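Side-chain contacts in unsaturated glucuronyl hydrolase (Streptococcus agalactiae, PDB 2ZZR), which hydrolyses unsaturated chondroitin, hyaluronan and heparin disaccharides, releasing the unsaturated uronic acid as a family 88 glycoside hydrolase: residues R149-K153 with G154-Q158; V209-D212 with D213-F217; Q267-L270 with F271-M274. All coordinates share one frame; numbering follows the deposited sequence.

Contact 1 (R149-K153 with G154-Q158); sequences RYQEK and GGFIQ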
loop_
_atom_site.group_PDB
_atom_site.type_symbol
_atom_site.label_atom_id
_atom_site.label_comp_id
_atom_site.label_asym_id
_atom_site.label_seq_id
_atom_site.Cartn_x
_atom_site.Cartn_y
_atom_site.Cartn_z
ATOM N N ARG A 149 11.423 2.311 -16.749
ATOM C CA ARG A 149 11.722 3.531 -15.995
ATOM C C ARG A 149 12.963 3.433 -15.100
ATOM O O ARG A 149 13.306 4.385 -14.403
ATOM C CB ARG A 149 10.496 3.999 -15.198
ATOM C CG ARG A 149 9.268 4.238 -16.064
ATOM C CD ARG A 149 8.211 5.067 -15.340
ATOM N NE ARG A 149 8.595 6.477 -15.205
ATOM C CZ ARG A 149 8.504 7.384 -16.178
ATOM N NH1 ARG A 149 8.037 7.049 -17.378
ATOM N NH2 ARG A 149 8.886 8.636 -15.951
ATOM N N TYR A 150 13.641 2.283 -15.132
ATOM C CA TYR A 150 14.838 2.086 -14.321
ATOM C C TYR A 150 15.990 2.970 -14.789
ATOM O O TYR A 150 16.288 3.027 -15.981
ATOM C CB TYR A 150 15.283 0.619 -14.336
ATOM C CG TYR A 150 16.536 0.367 -13.522
ATOM C CD1 TYR A 150 17.739 0.021 -14.146
ATOM C CD2 TYR A 150 16.523 0.482 -12.135
ATOM C CE1 TYR A 150 18.896 -0.208 -13.398
ATOM C CE2 TYR A 150 17.669 0.252 -11.381
ATOM C CZ TYR A 150 18.851 -0.093 -12.021
ATOM O OH TYR A 150 19.977 -0.316 -11.272
ATOM N N GLN A 151 16.628 3.636 -13.832
ATOM C CA GLN A 151 17.796 4.466 -14.086
ATOM C C GLN A 151 19.052 3.864 -13.455
ATOM O O GLN A 151 19.154 3.775 -12.231
ATOM C CB GLN A 151 17.564 5.885 -13.553
ATOM C CG GLN A 151 16.392 6.624 -14.209
ATOM C CD GLN A 151 16.619 6.960 -15.685
ATOM O OE1 GLN A 151 15.702 7.410 -16.374
ATOM N NE2 GLN A 151 17.838 6.736 -16.176
ATOM N N GLU A 152 20.003 3.469 -14.299
ATOM C CA GLU A 152 21.279 2.901 -13.844
ATOM C C GLU A 152 22.081 3.865 -12.972
ATOM O O GLU A 152 22.780 3.443 -12.049
ATOM C CB GLU A 152 22.127 2.453 -15.036
ATOM C CG GLU A 152 21.640 1.174 -15.701
ATOM C CD GLU A 152 22.509 0.745 -16.876
ATOM O OE1 GLU A 152 22.140 -0.244 -17.551
ATOM O OE2 GLU A 152 23.556 1.393 -17.125
ATOM N N LYS A 153 21.977 5.158 -13.272
ATOM C CA LYS A 153 22.656 6.186 -12.493
ATOM C C LYS A 153 21.826 6.575 -11.269
ATOM O O LYS A 153 20.968 7.468 -11.329
ATOM C CB LYS A 153 22.996 7.398 -13.373
ATOM C CG LYS A 153 23.939 7.053 -14.518
ATOM C CD LYS A 153 24.536 8.295 -15.141
ATOM C CE LYS A 153 25.675 7.954 -16.097
ATOM N NZ LYS A 153 26.859 7.421 -15.357
ATOM N N GLY A 154 22.099 5.888 -10.160
ATOM C CA GLY A 154 21.312 6.007 -8.933
ATOM C C GLY A 154 20.647 4.686 -8.574
ATOM O O GLY A 154 20.383 4.422 -7.402
ATOM N N GLY A 155 20.384 3.867 -9.589
ATOM C CA GLY A 155 19.818 2.521 -9.414
ATOM C C GLY A 155 18.409 2.532 -8.855
ATOM O O GLY A 155 18.119 1.858 -7.868
ATOM N N PHE A 156 17.533 3.306 -9.483
ATOM C CA PHE A 156 16.159 3.458 -9.008
ATOM C C PHE A 156 15.175 3.523 -10.168
ATOM O O PHE A 156 15.552 3.816 -11.312
ATOM C CB PHE A 156 16.027 4.717 -8.144
ATOM C CG PHE A 156 16.197 6.002 -8.919
ATOM C CD1 PHE A 156 17.467 6.509 -9.174
ATOM C CD2 PHE A 156 15.085 6.693 -9.398
ATOM C CE1 PHE A 156 17.634 7.686 -9.904
ATOM C CE2 PHE A 156 15.236 7.872 -10.129
ATOM C CZ PHE A 156 16.519 8.369 -10.378
ATOM N N ILE A 157 13.910 3.243 -9.865
ATOM C CA ILE A 157 12.827 3.376 -10.837
ATOM C C ILE A 157 12.317 4.809 -10.755
ATOM O O ILE A 157 11.832 5.248 -9.702
ATOM C CB ILE A 157 11.668 2.381 -10.550
ATOM C CG1 ILE A 157 12.181 0.940 -10.647
ATOM C CG2 ILE A 157 10.489 2.619 -11.510
ATOM C CD1 ILE A 157 11.277 -0.074 -10.002
ATOM N N GLN A 158 12.448 5.539 -11.858
ATOM C CA GLN A 158 12.036 6.937 -11.886
ATOM C C GLN A 158 10.520 7.079 -11.881
ATOM O O GLN A 158 9.813 6.363 -12.603
ATOM C CB GLN A 158 12.633 7.674 -13.094
ATOM C CG GLN A 158 12.513 9.206 -12.976
ATOM C CD GLN A 158 12.897 9.952 -14.241
ATOM O OE1 GLN A 158 12.325 11.008 -14.554
ATOM N NE2 GLN A 158 13.861 9.421 -14.973
#
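Tyr150 and Ile157 form an antiparallel non-hydrogen-bonded pair beside the hydrogen-bonded pair Gln151 and Phe156, so the chain folds into a short beta hairpin with a G1 beta bulge. Gly155 and Phe156 both sit opposite the single residue Gln151: its carbonyl takes a bond from Phe156 N and a weak one from Gly155 N, while Gln151 N bonds to Phe156 O at 2.7 Å. Gly154 and Gly155, both at positive phi, carry the chain through the turn. With CG of Tyr150 anti to the backbone N (chi1 179°), the phenol runs alongside the opposite strand and brings OH within 3.4 Å of Gly155 CA; that hydroxyl is hydrogen-bonded to Asn200 of helix 192-209. On the other face of the hairpin Gln151 CB sits over the Phe156 ring, 4.3 Å from its centroid, a CH-pi contact displaced toward the rim. Phe222 stacks with the same ring and Tyr169 meets it edge-to-face, tying the hairpin to strand 219-222 and the loop before strand 170-172. At the open end Gln158 N donates to Arg149 O. The arginine's chain bends at chi3, and NE bonds to Gln158 O at 2.9 Å from above the carbonyl plane, with the acceptor near the guanidinium plane; NH2 bonds to the carbonyls of Ala159 and Gly161, helping hold the group in place.

Contact 2 (V209-D212 with D213-F217); sequences VVRD and DSSAF. With SO4 (sulfate ion), chain B.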
loop_
_atom_site.group_PDB
_atom_site.type_symbol
_atom_site.label_atom_id
_atom_site.label_comp_id
_atom_site.label_asym_id
_atom_site.label_seq_id
_atom_site.Cartn_x
_atom_site.Cartn_y
_atom_site.Cartn_z
ATOM N N VAL A 209 15.138 8.022 0.839
ATOM C CA VAL A 209 13.750 8.453 1.045
ATOM C C VAL A 209 13.291 8.213 2.488
ATOM O O VAL A 209 12.343 8.847 2.963
ATOM C CB VAL A 209 12.787 7.847 -0.023
ATOM C CG1 VAL A 209 12.287 6.458 0.388
ATOM C CG2 VAL A 209 11.613 8.796 -0.296
ATOM N N VAL A 210 13.968 7.297 3.186
ATOM C CA VAL A 210 13.805 7.157 4.625
ATOM C C VAL A 210 14.853 8.053 5.285
ATOM O O VAL A 210 16.034 8.001 4.930
ATOM C CB VAL A 210 13.978 5.690 5.095
ATOM C CG1 VAL A 210 13.742 5.565 6.601
ATOM C CG2 VAL A 210 13.022 4.773 4.329
ATOM N N ARG A 211 14.406 8.878 6.226
ATOM C CA ARG A 211 15.276 9.854 6.892
ATOM C C ARG A 211 15.954 9.271 8.135
ATOM O O ARG A 211 15.520 8.249 8.667
ATOM C CB ARG A 211 14.473 11.104 7.271
ATOM C CG ARG A 211 13.739 11.748 6.101
ATOM C CD ARG A 211 13.199 13.130 6.466
ATOM N NE ARG A 211 14.272 14.117 6.564
ATOM C CZ ARG A 211 14.090 15.430 6.689
ATOM N NH1 ARG A 211 15.144 16.238 6.762
ATOM N NH2 ARG A 211 12.865 15.939 6.744
ATOM N N ASP A 212 17.006 9.945 8.606
ATOM C CA ASP A 212 17.768 9.495 9.775
ATOM C C ASP A 212 16.936 9.336 11.048
ATOM O O ASP A 212 17.308 8.567 11.932
ATOM C CB ASP A 212 18.957 10.431 10.047
ATOM C CG ASP A 212 20.053 10.316 9.003
ATOM O OD1 ASP A 212 19.878 9.616 7.981
ATOM O OD2 ASP A 212 21.114 10.944 9.201
ATOM N N ASP A 213 15.820 10.065 11.144
ATOM C CA ASP A 213 14.941 9.987 12.309
ATOM C C ASP A 213 13.826 8.956 12.131
ATOM O O ASP A 213 12.910 8.881 12.947
ATOM C CB ASP A 213 14.349 11.367 12.642
ATOM C CG ASP A 213 13.444 11.918 11.539
ATOM O OD1 ASP A 213 12.854 12.999 11.762
ATOM O OD2 ASP A 213 13.324 11.303 10.452
ATOM N N SER A 214 13.934 8.166 11.063
ATOM C CA SER A 214 12.951 7.139 10.683
ATOM C C SER A 214 11.667 7.678 10.040
ATOM O O SER A 214 10.777 6.904 9.688
ATOM C CB SER A 214 12.634 6.188 11.848
ATOM O OG SER A 214 13.686 5.247 12.019
ATOM N N SER A 215 11.568 8.999 9.878
ATOM C CA SER A 215 10.461 9.566 9.110
ATOM C C SER A 215 10.719 9.375 7.611
ATOM O O SER A 215 11.800 8.943 7.204
ATOM C CB SER A 215 10.251 11.045 9.455
ATOM O OG SER A 215 11.288 11.837 8.912
ATOM N N ALA A 216 9.726 9.694 6.788
ATOM C CA ALA A 216 9.828 9.456 5.356
ATOM C C ALA A 216 9.668 10.734 4.552
ATOM O O ALA A 216 8.770 11.532 4.827
ATOM C CB ALA A 216 8.776 8.437 4.921
ATOM N N PHE A 217 10.550 10.918 3.571
ATOM C CA PHE A 217 10.297 11.832 2.459
ATOM C C PHE A 217 9.256 11.186 1.547
ATOM O O PHE A 217 9.076 9.968 1.554
ATOM C CB PHE A 217 11.561 12.064 1.630
ATOM C CG PHE A 217 12.575 12.965 2.271
ATOM C CD1 PHE A 217 13.861 12.501 2.527
ATOM C CD2 PHE A 217 12.262 14.287 2.592
ATOM C CE1 PHE A 217 14.822 13.335 3.103
ATOM C CE2 PHE A 217 13.210 15.122 3.177
ATOM C CZ PHE A 217 14.493 14.646 3.423
HETATM S S SO4 B . 17.989 13.344 6.486
HETATM O O1 SO4 B . 19.375 13.583 6.097
HETATM O O2 SO4 B . 17.951 12.302 7.505
HETATM O O3 SO4 B . 17.401 14.575 7.013
HETATM O O4 SO4 B . 17.231 12.903 5.319
#
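Arg211 lies across the face of Phe217 in a tight loop that links helix 192-209 to strand 219-222, a local contact built round a type I beta turn from Arg211 to Ser214. The turn is closed by Ser214 N bonding to Arg211 O at 2.9 Å. Beyond it the two arms run back past each other: Arg211 N donates to Ser215 O, Phe217 N donates to Val209 O, and Val210 and Ala216 make a single backbone bridge between these bonds.

An Asx turn stiffens the far arm. Asp213 OD2 accepts both from Ser215 N, which comes in above the carboxylate plane, and from Ser215 OG at 2.6 Å on the syn side. CG of Asp213 is placed between its own backbone N and carbonyl carbon (chi1 64°), which turns the carboxylate back over the arm.

The arginine chain crosses the phenylalanine side chain at about a right angle. Its CD stands over the middle of the ring, 3.7 Å from the centroid, as a CH-pi contact. A bend at chi3 (73°) then lays the guanidinium along the ring, 21° from parallel, with Phe217 CZ against one face of the guanidinium, off-centre and 3.2 Å from NE. Val209 CG2 packs on Phe217 CB nearby.

A sulfate, probably from the crystallisation liquor, sits at the guanidinium edge. Arg211 NH1 gives it a 2.8 Å bond to O3, joined by NE, and Asp212 N donates to O2 at 2.8 Å. Arginine thus offers the ring its face and the anion its edge at once; in this crystal sulfate and ring together probably set how the guanidinium is turned, and the positive charge probably helps hold the anion beside the acidic Asp212, whose OD1 is in a salt bridge with Lys4.

Contact 3 (Q267-L270 with F271-M274); sequences QIIL and FKGM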
loop_
_atom_site.group_PDB
_atom_site.type_symbol
_atom_site.label_atom_id
_atom_site.label_comp_id
_atom_site.label_asym_id
_atom_site.label_seq_id
_atom_site.Cartn_x
_atom_site.Cartn_y
_atom_site.Cartn_z
ATOM N N GLN A 267 16.653 -4.653 7.033
ATOM C CA GLN A 267 15.276 -4.284 6.710
ATOM C C GLN A 267 14.348 -4.408 7.914
ATOM O O GLN A 267 13.415 -3.618 8.075
ATOM C CB GLN A 267 14.759 -5.132 5.548
ATOM C CG GLN A 267 15.511 -4.904 4.252
ATOM C CD GLN A 267 15.128 -5.901 3.181
ATOM O OE1 GLN A 267 15.299 -7.103 3.358
ATOM N NE2 GLN A 267 14.632 -5.402 2.045
ATOM N N ILE A 268 14.596 -5.403 8.761
ATOM C CA ILE A 268 13.833 -5.543 9.996
ATOM C C ILE A 268 14.096 -4.334 10.907
ATOM O O ILE A 268 13.168 -3.774 11.485
ATOM C CB ILE A 268 14.136 -6.892 10.700
ATOM C CG1 ILE A 268 13.406 -8.033 9.969
ATOM C CG2 ILE A 268 13.730 -6.852 12.185
ATOM C CD1 ILE A 268 13.779 -9.435 10.440
ATOM N N ILE A 269 15.357 -3.922 11.012
ATOM C CA ILE A 269 15.691 -2.748 11.826
ATOM C C ILE A 269 15.049 -1.477 11.247
ATOM O O ILE A 269 14.489 -0.661 11.992
ATOM C CB ILE A 269 17.226 -2.597 12.021
ATOM C CG1 ILE A 269 17.798 -3.792 12.807
ATOM C CG2 ILE A 269 17.569 -1.280 12.724
ATOM C CD1 ILE A 269 17.070 -4.141 14.097
ATOM N N LEU A 270 15.095 -1.338 9.926
ATOM C CA LEU A 270 14.459 -0.205 9.253
ATOM C C LEU A 270 12.950 -0.200 9.504
ATOM O O LEU A 270 12.358 0.856 9.761
ATOM C CB LEU A 270 14.770 -0.223 7.759
ATOM C CG LEU A 270 14.594 1.116 7.035
ATOM C CD1 LEU A 270 15.593 2.166 7.557
ATOM C CD2 LEU A 270 14.746 0.926 5.550
ATOM N N PHE A 271 12.337 -1.385 9.444
ATOM C CA PHE A 271 10.929 -1.544 9.816
ATOM C C PHE A 271 10.650 -1.078 11.234
ATOM O O PHE A 271 9.677 -0.367 11.474
ATOM C CB PHE A 271 10.472 -3.005 9.675
ATOM C CG PHE A 271 9.131 -3.289 10.325
ATOM C CD1 PHE A 271 7.952 -3.176 9.593
ATOM C CD2 PHE A 271 9.054 -3.676 11.671
ATOM C CE1 PHE A 271 6.704 -3.445 10.189
ATOM C CE2 PHE A 271 7.817 -3.940 12.279
ATOM C CZ PHE A 271 6.640 -3.823 11.533
ATOM N N LYS A 272 11.485 -1.502 12.180
ATOM C CA LYS A 272 11.274 -1.154 13.579
ATOM C C LYS A 272 11.306 0.371 13.738
ATOM O O LYS A 272 10.457 0.947 14.417
ATOM C CB LYS A 272 12.312 -1.854 14.468
ATOM C CG LYS A 272 12.000 -3.355 14.701
ATOM C CD LYS A 272 13.254 -4.202 15.029
ATOM C CE LYS A 272 13.908 -3.841 16.365
ATOM N NZ LYS A 272 13.098 -4.162 17.571
ATOM N N GLY A 273 12.257 1.015 13.073
ATOM C CA GLY A 273 12.373 2.478 13.121
ATOM C C GLY A 273 11.122 3.172 12.609
ATOM O O GLY A 273 10.526 4.002 13.313
ATOM N N MET A 274 10.710 2.822 11.392
ATOM C CA MET A 274 9.561 3.480 10.754
ATOM C C MET A 274 8.247 3.188 11.466
ATOM O O MET A 274 7.390 4.067 11.589
ATOM C CB MET A 274 9.454 3.100 9.272
ATOM C CG MET A 274 10.661 3.500 8.429
ATOM S SD MET A 274 10.305 3.576 6.667
ATOM C CE MET A 274 9.310 5.071 6.562
#
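Lys272 drapes its aliphatic chain over Ile268 and Ile269, one turn back along helix 265-280. The chain first leaves the helix with CG anti to its carbonyl carbon (chi1 -77°), passing Ile268 O at 3.4 Å from CG, and then bends at both chi3 and chi4. CD lies 3.9 Å from Ile268 CG2, and CE comes equally close to Ile269 CD1. The lysine therefore straddles the two isoleucines, crossing each at a slant and touching a different methyl on each. Ile269 meets it through its second torsion (chi2 -50°), which folds CD1 round toward the lysine. The ammonium end continues past these methyls to a salt bridge with Asp325, so the polar tip is anchored while its methylenes provide the apolar contact.

Underneath runs regular alpha-helical hydrogen bonding from residue i+4 back to residue i: Phe271 N to Gln267 O, Lys272 N to Ile268 O, Gly273 N to Ile269 O and Met274 N to Leu270 O. Side-chain carbons of 271-274 rest against the same carbonyls. Phe271 CB lies 3.3 Å from Ile268 O, and that oxygen is at the edge of the aromatic ring. Met274 CG sits at 3.4 Å from Leu270 O before its chain bends at chi3.

Several neighbours pack round this segment. Gln267 and Ile268 meet Tyr259 of helix 245-262; Ile268 and Phe271 lean on Met317 of helix 304-318, and Tyr331 of helix 328-346 meets the Phe271 ring edge-to-face. Leu270 packs on Ala206 of helix 192-209, while Met274 touches both Gln248 of helix 245-262 and the loop leading to strand 219-222.

Overall arrangement
Contacts 2 and 3 join directly, their centres 11 Å apart: Val210 CG2 lies 3.8 Å from Met274 SD, and Ala216 CB is as close to Met274 CE. Contact 1 stands apart, its nearest atoms about 9 Å from contact 2 and about 13 Å from contact 3. Helix 192-209 relates all three, packing against the hairpin and helix 265-280 and leading into the loop of contact 2. Around the probable substrate site, the Phe217 side chain lies about 4 Å from that of Thr234 and about 4 Å from Gly232; between side chains, Met274 is about 7 Å from Trp250, and Arg149 about 9 Å from Asp114, the likely nucleophile.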